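PDB 2ZXR: single-stranded-DNA-specific exonuclease RecJ from Thermus thermophilus, which degrades single-stranded DNA exonucleolytically in the 5' to 3' direction, using divalent metal ions, and has no detectable activity on single-stranded RNA. Local coordinates for residues A[6-11]-A[425-430]; A[273-278]-A[304-309]; A[502-507]-A[526-531]. One frame throughout, in Å; residues are numbered along the deposited sequence.

Interaction 1. Residues A[6-11]-A[425-430]; sequences RWRVLS and VREVAL
Arg6 and Arg8 on one strand and Arg426, Val428 and Leu430 on the other exchange backbone bonds in a regular parallel ladder, with strand axes 4.7 Å apart. Arg6 N gives its hydrogen to Arg426 O at 2.7 Å, Arg6 O receives Val428 N, Arg8 N binds Val428 O and Arg8 O receives Leu430 N. Leu10, already past the strand, adds a nearly straight bond from its N to Leu430 O (2.8 Å, 178°). Trp7 and Val9 give no hydrogen to this neighbour; their backbones bond Glu534 instead. On the face carrying Arg8 and Glu427, Arg8 NE reaches Glu427 OE1 at 3.3 Å in a weak, bent salt bridge, the two flat groups turned 59° apart. Arg8 CG lies opposite the backbone N (chi1 167°), and a bend at chi3 turns NE toward that oxygen. The guanidinium's main partner is Glu534, through NH2. On the other face Val428 CB lies over the Trp7 five-membered ring, 4.3 Å from its centroid, a CH-pi contact, while Leu430 CD2 meets Trp7 CB at 3.8 Å. The indole NE1 is satisfied by Asp526. Four consecutive parallel bridges thus join strand 5-9, outermost within this chain, to 426-433 at one end of a mixed beta-sheet.

Interaction 2. Residues A[273-278]-A[304-309]; sequences NAASRL and HRLNAR
Leu306, the first residue of 304-309 to touch 273-278, meets it with both methyls. CD1 rests 3.8 Å from Ala275 CB and equally close to Ala275 CA, whereas CD2 packs 3.9 Å from Leu278 CD2. The fork is placed by two torsions: CG lies anti to the carbonyl carbon (chi1 -73°), and with chi2 at 156° CD1 faces Ala275 and CD2 faces Leu278. The backbone of Leu306 takes part as well: its carbonyl O lies 3.3 Å from Leu278 CD2, a van der Waals approach to a methyl and no hydrogen bond. At Asn307 the contact passes to Ala274, whose CB sits 3.6 Å from Asn307 CA; this small methyl lets the backbones come within 5.1 Å, measured between the CA atoms of Ala274 and Asn307. The amide oxygen OD1 of Asn307 is held mainly by Arg310, and a water links it weakly to Arg277 NE. Arg309 closes the series with the aliphatic root of its side chain, CG lying 3.8 Å from Leu278 CD2 as the two side chains cross at about a right angle. No direct hydrogen bond joins the segments, so the evidence is for apolar packing; the axes of the helical segments 273-277 and 304-309 approach to 8.2 Å and cross at 68°. Helix 261-277 thus lies across helix 293-321, with helix 281-289 adding Ala284 against Ala275, while on its Ser276 side it bonds the loop that follows strand 74-78, through the carbonyls of Asp80 and Tyr81.

Interaction 3. Residues A[502-507]-A[526-531]; sequences EVEVAG and DLRKPE
Glu504 OE2 is gripped by two nitrogens of Arg528, NE at 3.0 Å and NH2 at 3.2 Å, and receives a third, weak bond from Glu531 N at 3.3 Å. The residues belong to a beta hairpin of the RecJ OB region, strands 503-514 and 517-528; within it, the short strand segments 503-507 and 526-528 run antiparallel at 171°, their axes 4.8 Å apart. Both Arg528 nitrogens approach OE2 from the same face of the carboxylate, and the oxygen lies close to the guanidinium plane; with the two groups only 16° apart, the pair is a side-on salt bridge. Arg528 sets CG between its backbone N and carbonyl carbon (chi1 70°) and then runs extended as far as NE, which lays it alongside Glu504. Its NH2 has a further partner in Ala532 O. Glu531 covers one guanidinium face with CB and brings a second carboxylate near NH1, too far out of plane for an N-H to point at it. This pairing of charges would be expected to favour an ionised Glu504 in its buried setting.

The backbone supplies the framework. Glu504 and Arg528 form a hydrogen-bonded pair, with Glu504 N to Arg528 O at 2.7 Å and a return bond from Arg528 N to Glu504 O; Ala506 and Asp526 form the next such pair. Between them, Val505 and Leu527 make a non-hydrogen-bonded pair and turn their side chains to the other face, where Phe482 of strand 479-484 touches both. Where the chain leaves the strand, Pro530 lies beside the start of the partner segment: its CD sits 3.2 Å from Glu502 O, and its CA 3.3 Å from Glu504 OE2.

Interactions 1 and 3 reach the same mixed sheet, their centres 12 Å apart, and Trp7 joins them: its NE1 lies 3.2 Å from Asp526 OD2 and its CH2 3.5 Å from Ala506 N. In sheet order strand 462-466 separates 426-433 from 503-514; Leu430 CD1 reaches past it to within 3.6 Å of Ala506 CB, and Trp7 reaches further, to 517-528. Interaction 2 is separate, its centre 36 and 38 Å from theirs. It alone lies near known metal-site residues: the side chain of Ala275 is about 9 Å from that of Asp80 and 10 Å from that of Asp82, both ligands of the first manganese site; the magnesium bound here is held by Asp84, Asp136, His160, His161 and Asp221.

Interaction 1. Residues A[6-11]-A[425-430]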
ATOM      1  N   ARG A   6      -6.356 -14.254   2.743  1.00 39.22           N
ATOM      2  CA  ARG A   6      -5.806 -14.634   4.045  1.00 39.37           C
ATOM      3  C   ARG A   6      -5.484 -13.400   4.892  1.00 37.85           C
ATOM      4  O   ARG A   6      -4.885 -12.448   4.391  1.00 37.54           O
ATOM      5  CB  ARG A   6      -4.500 -15.433   3.866  1.00 40.93           C
ATOM      6  CG  ARG A   6      -4.648 -16.917   3.505  1.00 43.94           C
ATOM      7  CD  ARG A   6      -5.607 -17.145   2.345  1.00 46.12           C
ATOM      8  NE  ARG A   6      -5.296 -18.357   1.581  1.00 47.81           N
ATOM      9  CZ  ARG A   6      -6.211 -19.212   1.135  1.00 48.59           C
ATOM     10  NH1 ARG A   6      -7.502 -19.004   1.388  1.00 48.45           N
ATOM     11  NH2 ARG A   6      -5.841 -20.248   0.389  1.00 49.35           N
ATOM     12  N   TRP A   7      -5.887 -13.409   6.158  1.00 35.50           N
ATOM     13  CA  TRP A   7      -5.543 -12.306   7.058  1.00 33.38           C
ATOM     14  C   TRP A   7      -4.316 -12.740   7.865  1.00 33.37           C
ATOM     15  O   TRP A   7      -4.255 -13.863   8.365  1.00 33.12           O
ATOM     16  CB  TRP A   7      -6.676 -12.003   8.022  1.00 31.15           C
ATOM     17  CG  TRP A   7      -7.868 -11.357   7.397  1.00 29.41           C
ATOM     18  CD1 TRP A   7      -8.265 -11.444   6.095  1.00 29.14           C
ATOM     19  CD2 TRP A   7      -8.876 -10.619   8.076  1.00 27.81           C
ATOM     20  NE1 TRP A   7      -9.472 -10.810   5.925  1.00 28.05           N
ATOM     21  CE2 TRP A   7      -9.869 -10.295   7.124  1.00 26.87           C
ATOM     22  CE3 TRP A   7      -9.042 -10.201   9.402  1.00 27.20           C
ATOM     23  CZ2 TRP A   7     -11.011  -9.575   7.452  1.00 26.73           C
ATOM     24  CZ3 TRP A   7     -10.186  -9.478   9.734  1.00 27.13           C
ATOM     25  CH2 TRP A   7     -11.154  -9.174   8.760  1.00 27.64           C
ATOM     26  N   ARG A   8      -3.341 -11.851   7.975  1.00 32.84           N
ATOM     27  CA  ARG A   8      -2.127 -12.113   8.722  1.00 33.30           C
ATOM     28  C   ARG A   8      -1.814 -10.956   9.675  1.00 33.38           C
ATOM     29  O   ARG A   8      -2.000  -9.775   9.332  1.00 33.43           O
ATOM     30  CB  ARG A   8      -0.945 -12.305   7.776  1.00 34.68           C
ATOM     31  CG  ARG A   8       0.400 -12.265   8.501  1.00 37.75           C
ATOM     32  CD  ARG A   8       1.567 -12.527   7.567  1.00 40.65           C
ATOM     33  NE  ARG A   8       1.439 -13.815   6.883  1.00 43.34           N
ATOM     34  CZ  ARG A   8       1.662 -15.002   7.449  1.00 44.76           C
ATOM     35  NH1 ARG A   8       2.033 -15.074   8.723  1.00 45.12           N
ATOM     36  NH2 ARG A   8       1.511 -16.121   6.742  1.00 44.60           N
ATOM     37  N   VAL A   9      -1.329 -11.296  10.864  1.00 31.76           N
ATOM     38  CA  VAL A   9      -0.970 -10.285  11.846  1.00 31.64           C
ATOM     39  C   VAL A   9       0.531 -10.074  11.807  1.00 31.78           C
ATOM     40  O   VAL A   9       1.305 -11.027  11.961  1.00 33.46           O
ATOM     41  CB  VAL A   9      -1.375 -10.711  13.270  1.00 30.58           C
ATOM     42  CG1 VAL A   9      -1.002  -9.627  14.256  1.00 31.38           C
ATOM     43  CG2 VAL A   9      -2.867 -10.975  13.330  1.00 29.61           C
ATOM     44  N   LEU A  10       0.958  -8.841  11.591  1.00 30.87           N
ATOM     45  CA  LEU A  10       2.382  -8.553  11.547  1.00 30.82           C
ATOM     46  C   LEU A  10       3.068  -8.970  12.862  1.00 31.07           C
ATOM     47  O   LEU A  10       2.510  -8.827  13.952  1.00 30.76           O
ATOM     48  CB  LEU A  10       2.622  -7.060  11.268  1.00 31.09           C
ATOM     49  CG  LEU A  10       1.950  -6.463  10.012  1.00 33.36           C
ATOM     50  CD1 LEU A  10       2.643  -5.126   9.653  1.00 32.62           C
ATOM     51  CD2 LEU A  10       2.050  -7.437   8.832  1.00 31.85           C
ATOM     52  N   SER A  11       4.292  -9.469  12.745  1.00 30.93           N
ATOM     53  CA  SER A  11       5.055  -9.948  13.886  1.00 31.46           C
ATOM     54  C   SER A  11       5.391  -8.866  14.901  1.00 31.43           C
ATOM     55  O   SER A  11       5.483  -7.684  14.550  1.00 31.68           O
ATOM     56  CB  SER A  11       6.363 -10.542  13.383  1.00 31.93           C
ATOM     57  OG  SER A  11       7.194  -9.484  12.910  1.00 33.80           O
ATOM     58  N   VAL A 425      -3.750 -15.903  -4.305  1.00 39.42           N
ATOM     59  CA  VAL A 425      -4.380 -15.597  -3.016  1.00 40.50           C
ATOM     60  C   VAL A 425      -4.069 -14.153  -2.622  1.00 41.86           C
ATOM     61  O   VAL A 425      -2.992 -13.642  -2.924  1.00 42.88           O
ATOM     62  CB  VAL A 425      -3.869 -16.530  -1.877  1.00 40.59           C
ATOM     63  CG1 VAL A 425      -4.297 -17.955  -2.152  1.00 39.07           C
ATOM     64  CG2 VAL A 425      -2.335 -16.424  -1.749  1.00 38.43           C
ATOM     65  N   ARG A 426      -5.015 -13.499  -1.952  1.00 42.86           N
ATOM     66  CA  ARG A 426      -4.836 -12.113  -1.516  1.00 43.27           C
ATOM     67  C   ARG A 426      -4.561 -12.105  -0.013  1.00 42.38           C
ATOM     68  O   ARG A 426      -5.172 -12.857   0.747  1.00 42.28           O
ATOM     69  CB  ARG A 426      -6.102 -11.284  -1.828  1.00 44.64           C
ATOM     70  CG  ARG A 426      -6.063  -9.836  -1.327  1.00 46.71           C
ATOM     71  CD  ARG A 426      -6.994  -8.888  -2.117  1.00 48.79           C
ATOM     72  NE  ARG A 426      -8.426  -9.081  -1.861  1.00 50.83           N
ATOM     73  CZ  ARG A 426      -9.070  -8.673  -0.762  1.00 52.06           C
ATOM     74  NH1 ARG A 426     -10.377  -8.904  -0.630  1.00 51.89           N
ATOM     75  NH2 ARG A 426      -8.417  -8.026   0.206  1.00 52.04           N
ATOM     76  N   GLU A 427      -3.606 -11.291   0.407  1.00 41.31           N
ATOM     77  CA  GLU A 427      -3.302 -11.181   1.829  1.00 40.61           C
ATOM     78  C   GLU A 427      -3.739  -9.810   2.352  1.00 38.19           C
ATOM     79  O   GLU A 427      -3.677  -8.822   1.627  1.00 38.36           O
ATOM     80  CB  GLU A 427      -1.809 -11.342   2.103  1.00 42.20           C
ATOM     81  CG  GLU A 427      -1.446 -10.803   3.494  1.00 46.37           C
ATOM     82  CD  GLU A 427      -0.012 -11.058   3.916  1.00 48.28           C
ATOM     83  OE1 GLU A 427       0.341 -12.242   4.146  1.00 50.20           O
ATOM     84  OE2 GLU A 427       0.760 -10.071   4.026  1.00 49.88           O
ATOM     85  N   VAL A 428      -4.227  -9.776   3.588  1.00 35.27           N
ATOM     86  CA  VAL A 428      -4.605  -8.529   4.250  1.00 32.62           C
ATOM     87  C   VAL A 428      -3.652  -8.507   5.440  1.00 31.78           C
ATOM     88  O   VAL A 428      -3.694  -9.399   6.287  1.00 32.51           O
ATOM     89  CB  VAL A 428      -6.050  -8.532   4.776  1.00 32.08           C
ATOM     90  CG1 VAL A 428      -6.328  -7.220   5.494  1.00 30.63           C
ATOM     91  CG2 VAL A 428      -7.037  -8.712   3.625  1.00 30.45           C
ATOM     92  N   ALA A 429      -2.767  -7.523   5.474  1.00 29.27           N
ATOM     93  CA  ALA A 429      -1.784  -7.398   6.542  1.00 28.24           C
ATOM     94  C   ALA A 429      -2.334  -6.523   7.676  1.00 27.23           C
ATOM     95  O   ALA A 429      -2.695  -5.366   7.477  1.00 26.78           O
ATOM     96  CB  ALA A 429      -0.478  -6.805   5.981  1.00 27.00           C
ATOM     97  N   LEU A 430      -2.405  -7.092   8.870  1.00 27.36           N
ATOM     98  CA  LEU A 430      -2.933  -6.371  10.019  1.00 26.51           C
ATOM     99  C   LEU A 430      -1.786  -5.944  10.908  1.00 25.78           C
ATOM    100  O   LEU A 430      -0.935  -6.760  11.264  1.00 26.90           O
ATOM    101  CB  LEU A 430      -3.899  -7.252  10.807  1.00 27.08           C
ATOM    102  CG  LEU A 430      -5.335  -7.478  10.334  1.00 28.51           C
ATOM    103  CD1 LEU A 430      -5.859  -6.244   9.620  1.00 29.00           C
ATOM    104  CD2 LEU A 430      -5.388  -8.667   9.426  1.00 31.50           C
TER

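Interaction 2. Residues A[273-278]-A[304-309]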
ATOM      1  N   ASN A 273      -3.700  11.263 -17.456  1.00 20.55           N
ATOM      2  CA  ASN A 273      -3.569  10.013 -18.204  1.00 21.45           C
ATOM      3  C   ASN A 273      -4.665   9.817 -19.228  1.00 22.08           C
ATOM      4  O   ASN A 273      -4.420   9.238 -20.278  1.00 22.75           O
ATOM      5  CB  ASN A 273      -3.533   8.779 -17.275  1.00 20.85           C
ATOM      6  CG  ASN A 273      -2.239   8.681 -16.476  1.00 20.78           C
ATOM      7  OD1 ASN A 273      -1.179   9.127 -16.925  1.00 22.63           O
ATOM      8  ND2 ASN A 273      -2.315   8.083 -15.304  1.00 18.27           N
ATOM      9  N   ALA A 274      -5.867  10.288 -18.922  1.00 21.93           N
ATOM     10  CA  ALA A 274      -6.997  10.137 -19.834  1.00 23.14           C
ATOM     11  C   ALA A 274      -6.739  10.848 -21.148  1.00 23.97           C
ATOM     12  O   ALA A 274      -7.150  10.367 -22.196  1.00 22.70           O
ATOM     13  CB  ALA A 274      -8.282  10.688 -19.197  1.00 20.24           C
ATOM     14  N   ALA A 275      -6.077  12.004 -21.082  1.00 25.20           N
ATOM     15  CA  ALA A 275      -5.785  12.788 -22.284  1.00 26.36           C
ATOM     16  C   ALA A 275      -4.913  11.960 -23.196  1.00 27.47           C
ATOM     17  O   ALA A 275      -5.148  11.855 -24.405  1.00 27.59           O
ATOM     18  CB  ALA A 275      -5.058  14.096 -21.918  1.00 25.91           C
ATOM     19  N   SER A 276      -3.905  11.356 -22.602  1.00 28.15           N
ATOM     20  CA  SER A 276      -2.999  10.536 -23.362  1.00 30.60           C
ATOM     21  C   SER A 276      -3.670   9.255 -23.855  1.00 30.87           C
ATOM     22  O   SER A 276      -3.547   8.920 -25.029  1.00 31.86           O
ATOM     23  CB  SER A 276      -1.770  10.206 -22.517  1.00 31.82           C
ATOM     24  OG  SER A 276      -0.929   9.313 -23.219  1.00 35.13           O
ATOM     25  N   ARG A 277      -4.378   8.544 -22.975  1.00 30.38           N
ATOM     26  CA  ARG A 277      -5.032   7.302 -23.370  1.00 31.26           C
ATOM     27  C   ARG A 277      -6.000   7.593 -24.513  1.00 30.87           C
ATOM     28  O   ARG A 277      -6.269   6.729 -25.324  1.00 29.57           O
ATOM     29  CB  ARG A 277      -5.837   6.671 -22.218  1.00 32.63           C
ATOM     30  CG  ARG A 277      -5.111   6.382 -20.889  1.00 36.39           C
ATOM     31  CD  ARG A 277      -6.194   6.285 -19.747  1.00 40.67           C
ATOM     32  NE  ARG A 277      -5.681   6.180 -18.371  1.00 44.04           N
ATOM     33  CZ  ARG A 277      -4.886   5.197 -17.933  1.00 45.94           C
ATOM     34  NH1 ARG A 277      -4.516   4.229 -18.759  1.00 46.95           N
ATOM     35  NH2 ARG A 277      -4.444   5.185 -16.675  1.00 46.03           N
ATOM     36  N   LEU A 278      -6.519   8.819 -24.570  1.00 30.78           N
ATOM     37  CA  LEU A 278      -7.475   9.191 -25.603  1.00 31.17           C
ATOM     38  C   LEU A 278      -6.896   9.920 -26.838  1.00 31.37           C
ATOM     39  O   LEU A 278      -7.635  10.474 -27.659  1.00 31.94           O
ATOM     40  CB  LEU A 278      -8.611  10.009 -24.959  1.00 30.17           C
ATOM     41  CG  LEU A 278      -9.942   9.270 -24.723  1.00 31.27           C
ATOM     42  CD1 LEU A 278      -9.701   7.797 -24.399  1.00 31.19           C
ATOM     43  CD2 LEU A 278     -10.737   9.955 -23.620  1.00 28.55           C
ATOM     44  N   HIS A 304     -10.993  17.526 -17.971  1.00 23.86           N
ATOM     45  CA  HIS A 304     -12.176  16.999 -17.274  1.00 25.52           C
ATOM     46  C   HIS A 304     -13.085  16.253 -18.245  1.00 25.90           C
ATOM     47  O   HIS A 304     -13.641  15.203 -17.907  1.00 25.33           O
ATOM     48  CB  HIS A 304     -12.970  18.116 -16.610  1.00 27.35           C
ATOM     49  CG  HIS A 304     -12.309  18.670 -15.388  1.00 30.63           C
ATOM     50  ND1 HIS A 304     -12.640  19.898 -14.846  1.00 33.54           N
ATOM     51  CD2 HIS A 304     -11.364  18.141 -14.576  1.00 31.26           C
ATOM     52  CE1 HIS A 304     -11.931  20.090 -13.745  1.00 33.89           C
ATOM     53  NE2 HIS A 304     -11.152  19.037 -13.559  1.00 32.14           N
ATOM     54  N   ARG A 305     -13.208  16.785 -19.462  1.00 25.04           N
ATOM     55  CA  ARG A 305     -14.037  16.165 -20.468  1.00 25.75           C
ATOM     56  C   ARG A 305     -13.438  14.851 -20.948  1.00 24.60           C
ATOM     57  O   ARG A 305     -14.146  13.865 -21.126  1.00 24.38           O
ATOM     58  CB  ARG A 305     -14.226  17.098 -21.660  1.00 28.45           C
ATOM     59  CG  ARG A 305     -15.378  16.643 -22.539  1.00 32.46           C
ATOM     60  CD  ARG A 305     -15.207  17.078 -23.979  1.00 36.87           C
ATOM     61  NE  ARG A 305     -14.041  16.447 -24.582  1.00 38.96           N
ATOM     62  CZ  ARG A 305     -13.095  17.117 -25.219  1.00 40.05           C
ATOM     63  NH1 ARG A 305     -13.204  18.434 -25.324  1.00 40.63           N
ATOM     64  NH2 ARG A 305     -12.050  16.479 -25.740  1.00 39.88           N
ATOM     65  N   LEU A 306     -12.129  14.831 -21.165  1.00 23.24           N
ATOM     66  CA  LEU A 306     -11.489  13.605 -21.620  1.00 22.91           C
ATOM     67  C   LEU A 306     -11.609  12.500 -20.554  1.00 22.74           C
ATOM     68  O   LEU A 306     -11.855  11.331 -20.877  1.00 21.71           O
ATOM     69  CB  LEU A 306     -10.014  13.868 -21.951  1.00 21.87           C
ATOM     70  CG  LEU A 306      -9.802  14.655 -23.248  1.00 23.54           C
ATOM     71  CD1 LEU A 306      -8.461  15.364 -23.195  1.00 22.05           C
ATOM     72  CD2 LEU A 306      -9.903  13.698 -24.480  1.00 22.25           C
ATOM     73  N   ASN A 307     -11.425  12.874 -19.292  1.00 21.50           N
ATOM     74  CA  ASN A 307     -11.528  11.907 -18.200  1.00 23.32           C
ATOM     75  C   ASN A 307     -12.961  11.355 -18.077  1.00 23.14           C
ATOM     76  O   ASN A 307     -13.149  10.181 -17.765  1.00 22.82           O
ATOM     77  CB  ASN A 307     -11.112  12.561 -16.883  1.00 24.24           C
ATOM     78  CG  ASN A 307     -10.974  11.555 -15.757  1.00 25.30           C
ATOM     79  OD1 ASN A 307     -10.139  10.645 -15.813  1.00 26.27           O
ATOM     80  ND2 ASN A 307     -11.789  11.716 -14.728  1.00 26.23           N
ATOM     81  N   ALA A 308     -13.957  12.201 -18.335  1.00 21.88           N
ATOM     82  CA  ALA A 308     -15.358  11.771 -18.281  1.00 23.35           C
ATOM     83  C   ALA A 308     -15.623  10.794 -19.427  1.00 23.80           C
ATOM     84  O   ALA A 308     -16.403   9.846 -19.290  1.00 23.61           O
ATOM     85  CB  ALA A 308     -16.310  12.986 -18.394  1.00 23.39           C
ATOM     86  N   ARG A 309     -14.965  11.026 -20.560  1.00 24.17           N
ATOM     87  CA  ARG A 309     -15.112  10.144 -21.714  1.00 24.47           C
ATOM     88  C   ARG A 309     -14.454   8.795 -21.377  1.00 24.14           C
ATOM     89  O   ARG A 309     -15.051   7.743 -21.560  1.00 23.68           O
ATOM     90  CB  ARG A 309     -14.465  10.786 -22.944  1.00 26.51           C
ATOM     91  CG  ARG A 309     -14.459   9.939 -24.228  1.00 29.93           C
ATOM     92  CD  ARG A 309     -15.872   9.495 -24.659  1.00 33.84           C
ATOM     93  NE  ARG A 309     -15.846   8.832 -25.964  1.00 36.62           N
ATOM     94  CZ  ARG A 309     -16.848   8.117 -26.474  1.00 38.53           C
ATOM     95  NH1 ARG A 309     -17.977   7.959 -25.789  1.00 40.42           N
ATOM     96  NH2 ARG A 309     -16.722   7.549 -27.669  1.00 39.09           N
TER
HETATM   97  O   HOH W   1      -7.841   8.197 -16.701  1.00 30.14           O

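Interaction 3. Residues A[502-507]-A[526-531]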
ATOM      1  N   GLU A 502     -20.717 -12.856  15.383  1.00 42.57           N
ATOM      2  CA  GLU A 502     -19.377 -12.409  15.709  1.00 41.94           C
ATOM      3  C   GLU A 502     -18.647 -12.094  14.417  1.00 40.65           C
ATOM      4  O   GLU A 502     -18.715 -12.862  13.446  1.00 40.40           O
ATOM      5  CB  GLU A 502     -18.608 -13.491  16.457  1.00 43.64           C
ATOM      6  CG  GLU A 502     -18.472 -13.263  17.951  1.00 46.75           C
ATOM      7  CD  GLU A 502     -17.304 -14.056  18.514  1.00 48.89           C
ATOM      8  OE1 GLU A 502     -17.062 -14.012  19.743  1.00 49.26           O
ATOM      9  OE2 GLU A 502     -16.619 -14.726  17.703  1.00 50.43           O
ATOM     10  N   VAL A 503     -17.933 -10.972  14.406  1.00 38.87           N
ATOM     11  CA  VAL A 503     -17.190 -10.569  13.218  1.00 37.08           C
ATOM     12  C   VAL A 503     -15.742 -10.195  13.497  1.00 36.30           C
ATOM     13  O   VAL A 503     -15.328  -9.971  14.640  1.00 36.58           O
ATOM     14  CB  VAL A 503     -17.842  -9.344  12.529  1.00 37.13           C
ATOM     15  CG1 VAL A 503     -19.245  -9.675  12.060  1.00 37.06           C
ATOM     16  CG2 VAL A 503     -17.873  -8.179  13.492  1.00 37.23           C
ATOM     17  N   GLU A 504     -14.975 -10.140  12.423  1.00 34.75           N
ATOM     18  CA  GLU A 504     -13.584  -9.733  12.466  1.00 33.96           C
ATOM     19  C   GLU A 504     -13.538  -8.612  11.438  1.00 31.94           C
ATOM     20  O   GLU A 504     -14.167  -8.716  10.395  1.00 31.97           O
ATOM     21  CB  GLU A 504     -12.665 -10.869  12.027  1.00 35.91           C
ATOM     22  CG  GLU A 504     -11.962 -11.516  13.169  1.00 37.80           C
ATOM     23  CD  GLU A 504     -11.084 -12.642  12.739  1.00 39.15           C
ATOM     24  OE1 GLU A 504     -10.216 -12.991  13.557  1.00 41.21           O
ATOM     25  OE2 GLU A 504     -11.255 -13.178  11.609  1.00 39.49           O
ATOM     26  N   VAL A 505     -12.808  -7.548  11.732  1.00 30.39           N
ATOM     27  CA  VAL A 505     -12.718  -6.413  10.816  1.00 27.96           C
ATOM     28  C   VAL A 505     -11.291  -5.938  10.636  1.00 26.21           C
ATOM     29  O   VAL A 505     -10.570  -5.786  11.624  1.00 24.91           O
ATOM     30  CB  VAL A 505     -13.490  -5.190  11.342  1.00 29.27           C
ATOM     31  CG1 VAL A 505     -13.244  -3.985  10.398  1.00 29.64           C
ATOM     32  CG2 VAL A 505     -14.980  -5.503  11.450  1.00 29.39           C
ATOM     33  N   ALA A 506     -10.902  -5.694   9.381  1.00 23.70           N
ATOM     34  CA  ALA A 506      -9.589  -5.162   9.057  1.00 22.35           C
ATOM     35  C   ALA A 506      -9.946  -3.727   8.704  1.00 24.30           C
ATOM     36  O   ALA A 506     -10.630  -3.490   7.702  1.00 24.25           O
ATOM     37  CB  ALA A 506      -9.013  -5.852   7.866  1.00 21.74           C
ATOM     38  N   GLY A 507      -9.512  -2.756   9.505  1.00 23.06           N
ATOM     39  CA  GLY A 507      -9.909  -1.403   9.181  1.00 24.10           C
ATOM     40  C   GLY A 507      -8.935  -0.264   9.349  1.00 23.53           C
ATOM     41  O   GLY A 507      -7.961  -0.370  10.076  1.00 23.82           O
ATOM     42  N   ASP A 526     -12.104  -4.774   5.059  1.00 32.77           N
ATOM     43  CA  ASP A 526     -12.590  -6.144   4.911  1.00 33.45           C
ATOM     44  C   ASP A 526     -13.295  -6.494   6.207  1.00 33.41           C
ATOM     45  O   ASP A 526     -12.976  -5.950   7.269  1.00 31.87           O
ATOM     46  CB  ASP A 526     -11.490  -7.170   4.602  1.00 33.89           C
ATOM     47  CG  ASP A 526     -12.058  -8.466   3.967  1.00 36.90           C
ATOM     48  OD1 ASP A 526     -13.291  -8.538   3.727  1.00 37.61           O
ATOM     49  OD2 ASP A 526     -11.286  -9.420   3.697  1.00 37.84           O
ATOM     50  N   LEU A 527     -14.268  -7.391   6.102  1.00 33.76           N
ATOM     51  CA  LEU A 527     -15.077  -7.806   7.240  1.00 35.11           C
ATOM     52  C   LEU A 527     -15.506  -9.263   7.024  1.00 35.92           C
ATOM     53  O   LEU A 527     -15.863  -9.646   5.895  1.00 34.45           O
ATOM     54  CB  LEU A 527     -16.286  -6.870   7.321  1.00 36.13           C
ATOM     55  CG  LEU A 527     -17.468  -7.094   8.256  1.00 36.64           C
ATOM     56  CD1 LEU A 527     -18.387  -5.889   8.122  1.00 37.42           C
ATOM     57  CD2 LEU A 527     -18.228  -8.368   7.882  1.00 37.03           C
ATOM     58  N   ARG A 528     -15.485 -10.064   8.095  1.00 36.09           N
ATOM     59  CA  ARG A 528     -15.837 -11.477   7.972  1.00 37.06           C
ATOM     60  C   ARG A 528     -16.170 -12.199   9.282  1.00 38.40           C
ATOM     61  O   ARG A 528     -15.949 -11.689  10.381  1.00 38.30           O
ATOM     62  CB  ARG A 528     -14.674 -12.223   7.321  1.00 36.70           C
ATOM     63  CG  ARG A 528     -13.470 -12.334   8.253  1.00 36.91           C
ATOM     64  CD  ARG A 528     -12.304 -13.115   7.657  1.00 37.13           C
ATOM     65  NE  ARG A 528     -11.260 -13.354   8.657  1.00 37.53           N
ATOM     66  CZ  ARG A 528     -10.147 -14.048   8.432  1.00 37.43           C
ATOM     67  NH1 ARG A 528      -9.923 -14.575   7.237  1.00 38.83           N
ATOM     68  NH2 ARG A 528      -9.255 -14.214   9.398  1.00 37.61           N
ATOM     69  N   LYS A 529     -16.709 -13.404   9.146  1.00 39.33           N
ATOM     70  CA  LYS A 529     -16.994 -14.237  10.301  1.00 41.30           C
ATOM     71  C   LYS A 529     -15.574 -14.677  10.632  1.00 41.68           C
ATOM     72  O   LYS A 529     -14.796 -14.964   9.729  1.00 41.78           O
ATOM     73  CB  LYS A 529     -17.852 -15.435   9.894  1.00 42.23           C
ATOM     74  CG  LYS A 529     -17.877 -16.578  10.903  1.00 44.22           C
ATOM     75  CD  LYS A 529     -18.779 -17.719  10.417  1.00 45.25           C
ATOM     76  CE  LYS A 529     -18.824 -18.869  11.413  1.00 45.77           C
ATOM     77  NZ  LYS A 529     -17.455 -19.368  11.720  1.00 47.18           N
ATOM     78  N   PRO A 530     -15.211 -14.726  11.919  1.00 42.48           N
ATOM     79  CA  PRO A 530     -13.850 -15.132  12.303  1.00 43.23           C
ATOM     80  C   PRO A 530     -13.360 -16.379  11.575  1.00 44.00           C
ATOM     81  O   PRO A 530     -14.117 -17.310  11.353  1.00 43.88           O
ATOM     82  CB  PRO A 530     -13.972 -15.339  13.811  1.00 43.57           C
ATOM     83  CG  PRO A 530     -15.041 -14.338  14.189  1.00 43.09           C
ATOM     84  CD  PRO A 530     -16.062 -14.540  13.105  1.00 42.26           C
ATOM     85  N   GLU A 531     -12.089 -16.396  11.195  1.00 45.49           N
ATOM     86  CA  GLU A 531     -11.534 -17.542  10.486  1.00 46.83           C
ATOM     87  C   GLU A 531     -10.051 -17.711  10.766  1.00 47.05           C
ATOM     88  O   GLU A 531      -9.491 -17.084  11.670  1.00 47.18           O
ATOM     89  CB  GLU A 531     -11.730 -17.375   8.974  1.00 48.30           C
ATOM     90  CG  GLU A 531     -13.191 -17.255   8.555  1.00 51.53           C
ATOM     91  CD  GLU A 531     -13.376 -16.863   7.091  1.00 53.13           C
ATOM     92  OE1 GLU A 531     -14.537 -16.589   6.691  1.00 53.39           O
ATOM     93  OE2 GLU A 531     -12.368 -16.827   6.345  1.00 54.14           O
TER